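Local coordinates for protein TipC2 (Streptococcus intermedius B196, PDB 6DHX) that probably acts as an immunity protein, protecting its producer against an antibacterial toxin exported by the type VII secretion system, at residues P18-E24 with K177-Y183; Y60-Y65 with K76-F81; N101-W107 with S120-E126. All coordinates share one frame; numbering follows the deposited sequence.

Overall arrangement
Contacts 2 and 3 are two antiparallel hairpins of one mixed sheet, joined through the intervening strand 89-99, which pairs with strand 74-82 on one side and strand 102-111 on the other. Their centres are about 17 Å apart, and they follow one another along the chain. Contact 1 closes the chain around both: the start of helix 21-32 meets the loop between helix 151-173 and strand 187-190. Its centre lies about 19 Å from that of contact 2 and about 27 Å from that of contact 3, with contacts 1 and 3 on opposite sides of the chain's centre. Helix 151-173 is shared by contacts 1 and 2, whereas helix 137-146 packs on contact 3.

Contact 1: residues P18-E24 with K177-Y183; sequences PKNIFDE and KYSPKDY
I21 N donates the shortest bond between the two segments, 2.8 Å to Y183 O, in the plane of that carbonyl but bent at the hydrogen (144°). Beside it the Y178 ring lies against the backbone leading into the helix. N20 CA sits over the ring centre in a CH-pi contact, 3.7 Å from the centroid, while K177 CB rests nearer the rim of the opposite face. At the ring edge, Y178 OH donates to P18 O at 2.9 Å, approaching from above the carbonyl plane. E24 sends out an extended chain, CG anti to the backbone N (chi1 -170°), and its OE2 accepts K177 N through the syn lone pair at 2.9 Å. S176 OG and W170 NE1 hold its other oxygen, OE1, so the carboxylate is fixed at both ends. F22 turns its ring edge to the face of Y183 in a T-shaped pair, centroids 5.0 Å apart; Y183 OH is bonded to N163 and Y158. N20 OD1 accepts D23 N at 2.8 Å and, weakly, F22 N. This is a side-chain N-cap on helix 21-32, here bound to the loop that precedes strand 187-190.

Contact 2: residues Y60-Y65 with K76-F81; sequences YPSILY and KIAIDF
An antiparallel beta hairpin, strands 59-65 and 74-82 of the mixed sheet, pairs I63 with I79 at its middle, the two short segments running at 170° to each other. I63 and I79 form a hydrogen-bonded pair, with I63 N reaching I79 O at 2.8 Å and I79 N returning to I63 O. The non-hydrogen-bonded pairs S62-D80 and L64-A78 flank it. S62 and D80 put their side chains on the same face of the sheet, where the hydroxyl OG of S62, anti to its own backbone nitrogen (chi1 177°), donates to D80 OD1 at 2.6 Å, meeting it nearly along the C-O axis. The edge of the Y60 ring lies near that same oxygen. Further along this face, L64 CD1 touches K76 CE at 3.8 Å, the two side chains crossing at about a right angle; the lysine NZ continues to Y93 OH on strand 89-99.

On the face of I63 and I79 the contact is apolar, with CB against CB, and I79 also packs on V166 of helix 151-173. I63 CG1 comes to the F81 ring at its edge, 3.9 Å from F81 CE1, and the P61 ring crosses F81 with CG against CB. F81 N bonds to P61 O over a longer 3.3 Å, and proline has no N-H to give in return. At the other end the Y65 ring leans on I77, with Y65 CD1 lying 3.6 Å from I77 CG2. The tyrosine hydroxyl is held by D169 of helix 151-173. Y65 N bonds to I77 O, but the return bond is replaced by a water, which donates to Y65 O at 2.8 Å and accepts from I77 N.

Contact 3: residues N101-W107 with S120-E126; sequences NVRVRIW and SVKIALE
K122 lies over one face of the W107 indole, its ammonium NZ 3.9 Å from the centroid of the five-membered ring and 10° off the normal, a cation-pi contact. K122 CE lies over the same face as a CH-pi contact. R105 crosses K122, with R105 CD 3.9 Å from K122 CB, then bends, so that its guanidinium comes beside the indole, with NH1 in the ring plane; its NE pairs with E95. R103, bent at its third torsion (chi3 -54°), lays one guanidinium face over A124, R103 NH2 standing 3.6 Å from A124 CB. R103 NH1 then points in the guanidinium plane to E126 OE2, a salt bridge of 2.9 Å met on the anti side of the carboxylate; the two flat groups are turned 32° apart. E95 and D131 both take NH2, so three acids pair with this arginine.

The other face is apolar. V102 and L125 lie side by side, V102 CG2 and L125 CD2 3.7 Å apart, while V104 CG2 meets V121 CG1 at 3.6 Å beneath helix 137-146. Paired backbone bonds hold R103 to A124, R105 to K122 and W107 to S120, and a water links W107 O with S120 OG. With one face of salt-bridged arginines, lysine and indole and one apolar face under helix 137-146, this is an antiparallel beta hairpin of strands 102-111 and 116-127.

Contact 1: residues P18-E24 with K177-Y183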
loop_
_atom_site.group_PDB
_atom_site.type_symbol
_atom_site.label_atom_id
_atom_site.label_comp_id
_atom_site.label_asym_id
_atom_site.label_seq_id
_atom_site.Cartn_x
_atom_site.Cartn_y
_atom_site.Cartn_z
ATOM N N PRO A 18 9.362 3.420 16.811
ATOM C CA PRO A 18 9.330 3.645 15.361
ATOM C C PRO A 18 10.315 4.717 14.929
ATOM O O PRO A 18 10.504 5.728 15.605
ATOM C CB PRO A 18 7.890 4.106 15.101
ATOM C CG PRO A 18 7.113 3.528 16.313
ATOM C CD PRO A 18 8.043 3.618 17.442
ATOM N N LYS A 19 10.957 4.471 13.784
ATOM C CA LYS A 19 11.913 5.428 13.214
ATOM C C LYS A 19 11.312 6.210 12.046
ATOM O O LYS A 19 11.910 7.219 11.601
ATOM C CB LYS A 19 13.208 4.705 12.762
ATOM C CG LYS A 19 14.098 4.175 13.911
ATOM C CD LYS A 19 15.549 3.965 13.448
ATOM C CE LYS A 19 16.421 3.272 14.501
ATOM N NZ LYS A 19 17.918 3.406 14.170
ATOM N N ASN A 20 10.146 5.804 11.582
ATOM C CA ASN A 20 9.437 6.456 10.495
ATOM C C ASN A 20 7.959 6.079 10.575
ATOM O O ASN A 20 7.542 5.227 11.375
ATOM C CB ASN A 20 10.035 6.037 9.133
ATOM C CG ASN A 20 9.987 4.549 8.957
ATOM O OD1 ASN A 20 8.897 3.981 8.904
ATOM N ND2 ASN A 20 11.166 3.901 8.904
ATOM N N ILE A 21 7.163 6.686 9.684
ATOM C CA ILE A 21 5.722 6.529 9.765
ATOM C C ILE A 21 5.296 5.108 9.447
ATOM O O ILE A 21 4.261 4.647 9.958
ATOM C CB ILE A 21 5.016 7.544 8.831
ATOM C CG1 ILE A 21 3.524 7.575 9.124
ATOM C CG2 ILE A 21 5.319 7.215 7.318
ATOM C CD1 ILE A 21 2.827 8.846 8.549
ATOM N N PHE A 22 6.067 4.379 8.636
ATOM C CA PHE A 22 5.701 3.004 8.307
ATOM C C PHE A 22 5.960 2.081 9.495
ATOM O O PHE A 22 5.160 1.182 9.756
ATOM C CB PHE A 22 6.472 2.525 7.057
ATOM C CG PHE A 22 6.265 3.477 5.889
ATOM C CD1 PHE A 22 5.019 3.518 5.245
ATOM C CD2 PHE A 22 7.226 4.398 5.559
ATOM C CE1 PHE A 22 4.756 4.463 4.243
ATOM C CE2 PHE A 22 6.976 5.368 4.543
ATOM C CZ PHE A 22 5.734 5.382 3.895
ATOM N N ASP A 23 7.076 2.277 10.206
ATOM C CA ASP A 23 7.269 1.568 11.482
ATOM C C ASP A 23 6.095 1.832 12.420
ATOM O O ASP A 23 5.676 0.957 13.180
ATOM C CB ASP A 23 8.526 2.040 12.223
ATOM C CG ASP A 23 9.828 1.540 11.630
ATOM O OD1 ASP A 23 9.891 0.505 10.932
ATOM O OD2 ASP A 23 10.863 2.211 11.921
ATOM N N GLU A 24 5.641 3.077 12.478
ATOM C CA GLU A 24 4.581 3.414 13.412
ATOM C C GLU A 24 3.304 2.638 13.078
ATOM O O GLU A 24 2.675 2.020 13.953
ATOM C CB GLU A 24 4.395 4.935 13.347
ATOM C CG GLU A 24 3.551 5.547 14.359
ATOM C CD GLU A 24 3.483 7.055 14.114
ATOM O OE1 GLU A 24 2.709 7.433 13.208
ATOM O OE2 GLU A 24 4.217 7.808 14.804
ATOM N N LYS A 177 4.045 10.674 15.259
ATOM C CA LYS A 177 5.245 11.500 15.396
ATOM C C LYS A 177 5.823 11.886 14.032
ATOM O O LYS A 177 6.825 12.630 13.967
ATOM C CB LYS A 177 6.278 10.755 16.229
ATOM C CG LYS A 177 5.759 10.470 17.631
ATOM C CD LYS A 177 6.854 9.993 18.562
ATOM C CE LYS A 177 6.434 10.186 20.029
ATOM N NZ LYS A 177 7.402 9.532 20.956
ATOM N N TYR A 178 5.172 11.454 12.965
ATOM C CA TYR A 178 5.614 11.721 11.595
ATOM C C TYR A 178 4.433 12.362 10.871
ATOM O O TYR A 178 3.440 12.768 11.485
ATOM C CB TYR A 178 6.098 10.406 10.970
ATOM C CG TYR A 178 7.215 9.796 11.798
ATOM C CD1 TYR A 178 8.494 10.332 11.760
ATOM C CD2 TYR A 178 6.981 8.697 12.642
ATOM C CE1 TYR A 178 9.517 9.824 12.539
ATOM C CE2 TYR A 178 8.016 8.187 13.420
ATOM C CZ TYR A 178 9.269 8.726 13.351
ATOM O OH TYR A 178 10.316 8.226 14.120
ATOM N N SER A 179 4.491 12.407 9.545
ATOM C CA SER A 179 3.411 13.012 8.783
ATOM C C SER A 179 3.555 12.596 7.327
ATOM O O SER A 179 4.598 12.074 6.920
ATOM C CB SER A 179 3.435 14.544 8.909
ATOM O OG SER A 179 4.382 15.104 8.017
ATOM N N PRO A 180 2.536 12.842 6.506
ATOM C CA PRO A 180 2.656 12.528 5.067
ATOM C C PRO A 180 3.725 13.310 4.355
ATOM O O PRO A 180 4.100 12.929 3.241
ATOM C CB PRO A 180 1.274 12.891 4.509
ATOM C CG PRO A 180 0.327 12.678 5.723
ATOM C CD PRO A 180 1.170 13.255 6.862
ATOM N N LYS A 181 4.178 14.436 4.899
ATOM C CA LYS A 181 5.256 15.164 4.240
ATOM C C LYS A 181 6.599 14.975 4.941
ATOM O O LYS A 181 7.610 15.481 4.460
ATOM C CB LYS A 181 4.912 16.646 4.104
ATOM C CG LYS A 181 4.794 17.379 5.408
ATOM C CD LYS A 181 4.964 18.893 5.182
ATOM C CE LYS A 181 4.175 19.695 6.203
ATOM N NZ LYS A 181 4.270 21.157 5.941
ATOM N N ASP A 182 6.652 14.211 6.036
ATOM C CA ASP A 182 7.942 13.932 6.672
ATOM C C ASP A 182 7.858 12.516 7.219
ATOM O O ASP A 182 7.363 12.299 8.334
ATOM C CB ASP A 182 8.316 14.892 7.781
ATOM C CG ASP A 182 9.578 14.429 8.519
ATOM O OD1 ASP A 182 10.459 13.752 7.884
ATOM O OD2 ASP A 182 9.652 14.687 9.744
ATOM N N TYR A 183 8.351 11.568 6.429
ATOM C CA TYR A 183 8.169 10.170 6.818
ATOM C C TYR A 183 9.061 9.764 7.983
ATOM O O TYR A 183 8.786 8.739 8.610
ATOM C CB TYR A 183 8.531 9.243 5.652
ATOM C CG TYR A 183 7.605 9.220 4.468
ATOM C CD1 TYR A 183 6.342 9.814 4.513
ATOM C CD2 TYR A 183 7.988 8.561 3.309
ATOM C CE1 TYR A 183 5.490 9.757 3.418
ATOM C CE2 TYR A 183 7.162 8.495 2.206
ATOM C CZ TYR A 183 5.929 9.090 2.252
ATOM O OH TYR A 183 5.139 9.002 1.134
#

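Contact 2: residues Y60-Y65 with K76-F81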
loop_
_atom_site.group_PDB
_atom_site.type_symbol
_atom_site.label_atom_id
_atom_site.label_comp_id
_atom_site.label_asym_id
_atom_site.label_seq_id
_atom_site.Cartn_x
_atom_site.Cartn_y
_atom_site.Cartn_z
ATOM N N TYR A 60 -3.682 -12.890 9.359
ATOM C CA TYR A 60 -3.062 -11.554 9.299
ATOM C C TYR A 60 -4.099 -10.510 8.972
ATOM O O TYR A 60 -5.122 -10.832 8.376
ATOM C CB TYR A 60 -1.960 -11.508 8.231
ATOM C CG TYR A 60 -2.442 -11.704 6.805
ATOM C CD1 TYR A 60 -2.819 -10.615 6.011
ATOM C CD2 TYR A 60 -2.432 -12.976 6.216
ATOM C CE1 TYR A 60 -3.196 -10.790 4.697
ATOM C CE2 TYR A 60 -2.825 -13.151 4.878
ATOM C CZ TYR A 60 -3.197 -12.043 4.142
ATOM O OH TYR A 60 -3.575 -12.139 2.819
ATOM N N PRO A 61 -3.893 -9.276 9.435
ATOM C CA PRO A 61 -4.848 -8.198 9.150
ATOM C C PRO A 61 -4.574 -7.584 7.778
ATOM O O PRO A 61 -3.427 -7.464 7.322
ATOM C CB PRO A 61 -4.571 -7.174 10.268
ATOM C CG PRO A 61 -3.108 -7.328 10.544
ATOM C CD PRO A 61 -2.723 -8.784 10.207
ATOM N N SER A 62 -5.668 -7.233 7.119
ATOM C CA SER A 62 -5.652 -6.584 5.816
ATOM C C SER A 62 -6.724 -5.512 5.842
ATOM O O SER A 62 -7.829 -5.765 6.338
ATOM C CB SER A 62 -5.914 -7.641 4.720
ATOM O OG SER A 62 -5.979 -7.079 3.429
ATOM N N ILE A 63 -6.382 -4.317 5.353
ATOM C CA ILE A 63 -7.248 -3.145 5.400
ATOM C C ILE A 63 -7.708 -2.875 3.975
ATOM O O ILE A 63 -6.881 -2.865 3.050
ATOM C CB ILE A 63 -6.491 -1.920 5.954
ATOM C CG1 ILE A 63 -5.764 -2.252 7.287
ATOM C CG2 ILE A 63 -7.415 -0.707 6.045
ATOM C CD1 ILE A 63 -6.696 -2.844 8.417
ATOM N N LEU A 64 -8.999 -2.666 3.792
ATOM C CA LEU A 64 -9.550 -2.438 2.455
ATOM C C LEU A 64 -10.409 -1.182 2.503
ATOM O O LEU A 64 -11.347 -1.102 3.321
ATOM C CB LEU A 64 -10.442 -3.643 2.015
ATOM C CG LEU A 64 -11.019 -3.552 0.608
ATOM C CD1 LEU A 64 -9.809 -3.653 -0.396
ATOM C CD2 LEU A 64 -12.022 -4.668 0.287
ATOM N N TYR A 65 -10.123 -0.215 1.629
ATOM C CA TYR A 65 -10.966 0.978 1.612
ATOM C C TYR A 65 -12.353 0.643 1.082
ATOM O O TYR A 65 -12.502 -0.066 0.082
ATOM C CB TYR A 65 -10.332 2.098 0.763
ATOM C CG TYR A 65 -9.401 2.911 1.612
ATOM C CD1 TYR A 65 -8.160 2.393 2.001
ATOM C CD2 TYR A 65 -9.778 4.163 2.092
ATOM C CE1 TYR A 65 -7.286 3.112 2.857
ATOM C CE2 TYR A 65 -8.938 4.893 2.949
ATOM C CZ TYR A 65 -7.700 4.361 3.319
ATOM O OH TYR A 65 -6.862 5.067 4.141
ATOM N N LYS A 76 -9.362 0.144 -6.048
ATOM C CA LYS A 76 -8.946 -0.588 -4.857
ATOM C C LYS A 76 -7.858 0.197 -4.145
ATOM O O LYS A 76 -6.944 0.728 -4.781
ATOM C CB LYS A 76 -8.417 -1.987 -5.218
ATOM C CG LYS A 76 -8.119 -2.855 -4.017
ATOM C CD LYS A 76 -7.900 -4.314 -4.460
ATOM C CE LYS A 76 -7.783 -5.205 -3.247
ATOM N NZ LYS A 76 -7.593 -6.661 -3.637
ATOM N N ILE A 77 -7.932 0.231 -2.819
ATOM C CA ILE A 77 -6.852 0.750 -1.994
ATOM C C ILE A 77 -6.764 -0.179 -0.796
ATOM O O ILE A 77 -7.765 -0.402 -0.110
ATOM C CB ILE A 77 -7.098 2.215 -1.526
ATOM C CG1 ILE A 77 -7.466 3.152 -2.682
ATOM C CG2 ILE A 77 -5.860 2.731 -0.720
ATOM C CD1 ILE A 77 -8.096 4.502 -2.226
ATOM N N ALA A 78 -5.582 -0.723 -0.534
ATOM C CA ALA A 78 -5.494 -1.778 0.472
ATOM C C ALA A 78 -4.165 -1.703 1.201
ATOM O O ALA A 78 -3.175 -1.171 0.686
ATOM C CB ALA A 78 -5.692 -3.157 -0.178
ATOM N N ILE A 79 -4.161 -2.204 2.439
ATOM C CA ILE A 79 -2.937 -2.310 3.239
ATOM C C ILE A 79 -2.858 -3.734 3.751
ATOM O O ILE A 79 -3.763 -4.177 4.448
ATOM C CB ILE A 79 -2.916 -1.341 4.434
ATOM C CG1 ILE A 79 -3.282 0.090 4.002
ATOM C CG2 ILE A 79 -1.526 -1.407 5.102
ATOM C CD1 ILE A 79 -3.499 1.047 5.204
ATOM N N ASP A 80 -1.798 -4.449 3.406
ATOM C CA ASP A 80 -1.594 -5.804 3.914
ATOM C C ASP A 80 -0.438 -5.804 4.899
ATOM O O ASP A 80 0.561 -5.135 4.671
ATOM C CB ASP A 80 -1.265 -6.797 2.782
ATOM C CG ASP A 80 -2.470 -7.156 1.958
ATOM O OD1 ASP A 80 -3.565 -7.162 2.508
ATOM O OD2 ASP A 80 -2.352 -7.358 0.723
ATOM N N PHE A 81 -0.547 -6.590 5.970
ATOM C CA PHE A 81 0.516 -6.710 6.968
ATOM C C PHE A 81 1.092 -8.117 6.969
ATOM O O PHE A 81 0.320 -9.085 7.003
ATOM C CB PHE A 81 -0.071 -6.410 8.357
ATOM C CG PHE A 81 -0.439 -4.981 8.524
ATOM C CD1 PHE A 81 -1.655 -4.502 8.046
ATOM C CD2 PHE A 81 0.456 -4.084 9.116
ATOM C CE1 PHE A 81 -2.022 -3.132 8.165
ATOM C CE2 PHE A 81 0.119 -2.723 9.235
ATOM C CZ PHE A 81 -1.127 -2.239 8.731
HETATM O O HOH W 1 -10.654 -0.711 -1.936
#

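Contact 3: residues N101-W107 with S120-E126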
loop_
_atom_site.group_PDB
_atom_site.type_symbol
_atom_site.label_atom_id
_atom_site.label_comp_id
_atom_site.label_asym_id
_atom_site.label_seq_id
_atom_site.Cartn_x
_atom_site.Cartn_y
_atom_site.Cartn_z
ATOM N N ASN A 101 -10.346 -2.377 -19.846
ATOM C CA ASN A 101 -9.857 -3.670 -19.349
ATOM C C ASN A 101 -8.400 -3.619 -18.882
ATOM O O ASN A 101 -7.721 -4.643 -18.845
ATOM C CB ASN A 101 -10.035 -4.767 -20.400
ATOM C CG ASN A 101 -11.467 -4.878 -20.876
ATOM O OD1 ASN A 101 -12.361 -5.220 -20.101
ATOM N ND2 ASN A 101 -11.696 -4.587 -22.153
ATOM N N VAL A 102 -7.893 -2.458 -18.489
ATOM C CA VAL A 102 -6.496 -2.366 -18.049
ATOM C C VAL A 102 -6.435 -1.468 -16.825
ATOM O O VAL A 102 -6.992 -0.368 -16.844
ATOM C CB VAL A 102 -5.562 -1.826 -19.156
ATOM C CG1 VAL A 102 -4.119 -1.740 -18.629
ATOM C CG2 VAL A 102 -5.622 -2.716 -20.431
ATOM N N ARG A 103 -5.767 -1.934 -15.757
ATOM C CA ARG A 103 -5.568 -1.144 -14.545
ATOM C C ARG A 103 -4.085 -1.060 -14.246
ATOM O O ARG A 103 -3.326 -1.999 -14.519
ATOM C CB ARG A 103 -6.298 -1.746 -13.303
ATOM C CG ARG A 103 -7.809 -2.069 -13.568
ATOM C CD ARG A 103 -8.515 -2.375 -12.235
ATOM N NE ARG A 103 -7.866 -3.425 -11.437
ATOM C CZ ARG A 103 -8.046 -4.734 -11.649
ATOM N NH1 ARG A 103 -8.830 -5.140 -12.641
ATOM N NH2 ARG A 103 -7.434 -5.631 -10.874
ATOM N N VAL A 104 -3.670 0.064 -13.701
ATOM C CA VAL A 104 -2.342 0.185 -13.126
ATOM C C VAL A 104 -2.434 -0.102 -11.634
ATOM O O VAL A 104 -3.435 0.192 -10.978
ATOM C CB VAL A 104 -1.758 1.583 -13.404
ATOM C CG1 VAL A 104 -2.522 2.656 -12.580
ATOM C CG2 VAL A 104 -0.292 1.630 -13.122
ATOM N N ARG A 105 -1.414 -0.754 -11.106
ATOM C CA ARG A 105 -1.342 -1.053 -9.683
ATOM C C ARG A 105 -0.068 -0.425 -9.177
ATOM O O ARG A 105 1.012 -0.740 -9.680
ATOM C CB ARG A 105 -1.299 -2.550 -9.435
ATOM C CG ARG A 105 -2.170 -3.379 -10.333
ATOM C CD ARG A 105 -1.804 -4.860 -10.140
ATOM N NE ARG A 105 -2.478 -5.491 -8.993
ATOM C CZ ARG A 105 -2.090 -5.441 -7.716
ATOM N NH1 ARG A 105 -2.802 -6.082 -6.791
ATOM N NH2 ARG A 105 -1.036 -4.732 -7.351
ATOM N N ILE A 106 -0.168 0.452 -8.190
ATOM C CA ILE A 106 1.033 1.036 -7.624
ATOM C C ILE A 106 1.215 0.410 -6.248
ATOM O O ILE A 106 0.297 0.433 -5.411
ATOM C CB ILE A 106 0.951 2.576 -7.607
ATOM C CG1 ILE A 106 0.974 3.058 -9.073
ATOM C CG2 ILE A 106 2.132 3.193 -6.916
ATOM C CD1 ILE A 106 0.714 4.568 -9.248
ATOM N N TRP A 107 2.400 -0.145 -6.036
ATOM C CA TRP A 107 2.718 -1.135 -5.022
ATOM C C TRP A 107 3.827 -0.570 -4.155
ATOM O O TRP A 107 4.921 -0.284 -4.658
ATOM C CB TRP A 107 3.197 -2.370 -5.793
ATOM C CG TRP A 107 3.423 -3.577 -5.129
ATOM C CD1 TRP A 107 4.602 -4.017 -4.585
ATOM C CD2 TRP A 107 2.499 -4.636 -5.000
ATOM N NE1 TRP A 107 4.453 -5.287 -4.112
ATOM C CE2 TRP A 107 3.166 -5.694 -4.345
ATOM C CE3 TRP A 107 1.175 -4.805 -5.386
ATOM C CZ2 TRP A 107 2.540 -6.904 -4.047
ATOM C CZ3 TRP A 107 0.551 -6.007 -5.078
ATOM C CH2 TRP A 107 1.233 -7.037 -4.420
ATOM N N SER A 120 6.734 0.468 -6.624
ATOM C CA SER A 120 6.843 -0.195 -7.923
ATOM C C SER A 120 5.477 -0.145 -8.621
ATOM O O SER A 120 4.454 0.263 -8.027
ATOM C CB SER A 120 7.387 -1.621 -7.724
ATOM O OG SER A 120 6.413 -2.450 -7.150
ATOM N N VAL A 121 5.465 -0.511 -9.904
ATOM C CA VAL A 121 4.283 -0.391 -10.762
ATOM C C VAL A 121 4.027 -1.718 -11.457
ATOM O O VAL A 121 4.954 -2.314 -12.040
ATOM C CB VAL A 121 4.458 0.684 -11.852
ATOM C CG1 VAL A 121 3.141 0.960 -12.441
ATOM C CG2 VAL A 121 5.034 1.916 -11.321
ATOM N N LYS A 122 2.771 -2.140 -11.460
ATOM C CA LYS A 122 2.327 -3.352 -12.127
ATOM C C LYS A 122 1.091 -3.029 -12.960
ATOM O O LYS A 122 0.480 -1.955 -12.836
ATOM C CB LYS A 122 1.998 -4.449 -11.091
ATOM C CG LYS A 122 3.168 -4.866 -10.179
ATOM C CD LYS A 122 2.667 -5.897 -9.148
ATOM C CE LYS A 122 3.699 -6.220 -8.044
ATOM N NZ LYS A 122 4.941 -5.458 -8.227
ATOM N N ILE A 123 0.702 -3.982 -13.803
ATOM C CA ILE A 123 -0.462 -3.859 -14.657
ATOM C C ILE A 123 -1.395 -5.029 -14.370
ATOM O O ILE A 123 -0.940 -6.145 -14.104
ATOM C CB ILE A 123 -0.047 -3.836 -16.153
ATOM C CG1 ILE A 123 0.750 -2.554 -16.455
ATOM C CG2 ILE A 123 -1.231 -3.984 -17.032
ATOM C CD1 ILE A 123 -0.123 -1.259 -16.445
ATOM N N ALA A 124 -2.698 -4.772 -14.400
ATOM C CA ALA A 124 -3.709 -5.825 -14.406
ATOM C C ALA A 124 -4.512 -5.746 -15.697
ATOM O O ALA A 124 -4.997 -4.670 -16.064
ATOM C CB ALA A 124 -4.653 -5.695 -13.192
ATOM N N LEU A 125 -4.633 -6.883 -16.391
ATOM C CA LEU A 125 -5.475 -7.013 -17.577
ATOM C C LEU A 125 -6.749 -7.741 -17.200
ATOM O O LEU A 125 -6.692 -8.835 -16.635
ATOM C CB LEU A 125 -4.766 -7.790 -18.681
ATOM C CG LEU A 125 -3.454 -7.220 -19.178
ATOM C CD1 LEU A 125 -2.985 -8.037 -20.397
ATOM C CD2 LEU A 125 -3.641 -5.757 -19.528
ATOM N N GLU A 126 -7.891 -7.143 -17.510
ATOM C CA GLU A 126 -9.165 -7.750 -17.156
ATOM C C GLU A 126 -9.670 -8.546 -18.344
ATOM O O GLU A 126 -9.964 -7.972 -19.398
ATOM C CB GLU A 126 -10.188 -6.696 -16.765
ATOM C CG GLU A 126 -9.740 -5.811 -15.646
ATOM C CD GLU A 126 -10.643 -4.599 -15.530
ATOM O OE1 GLU A 126 -11.557 -4.471 -16.372
ATOM O OE2 GLU A 126 -10.442 -3.791 -14.600
HETATM O O HOH W 2 7.364 -2.325 -4.432
#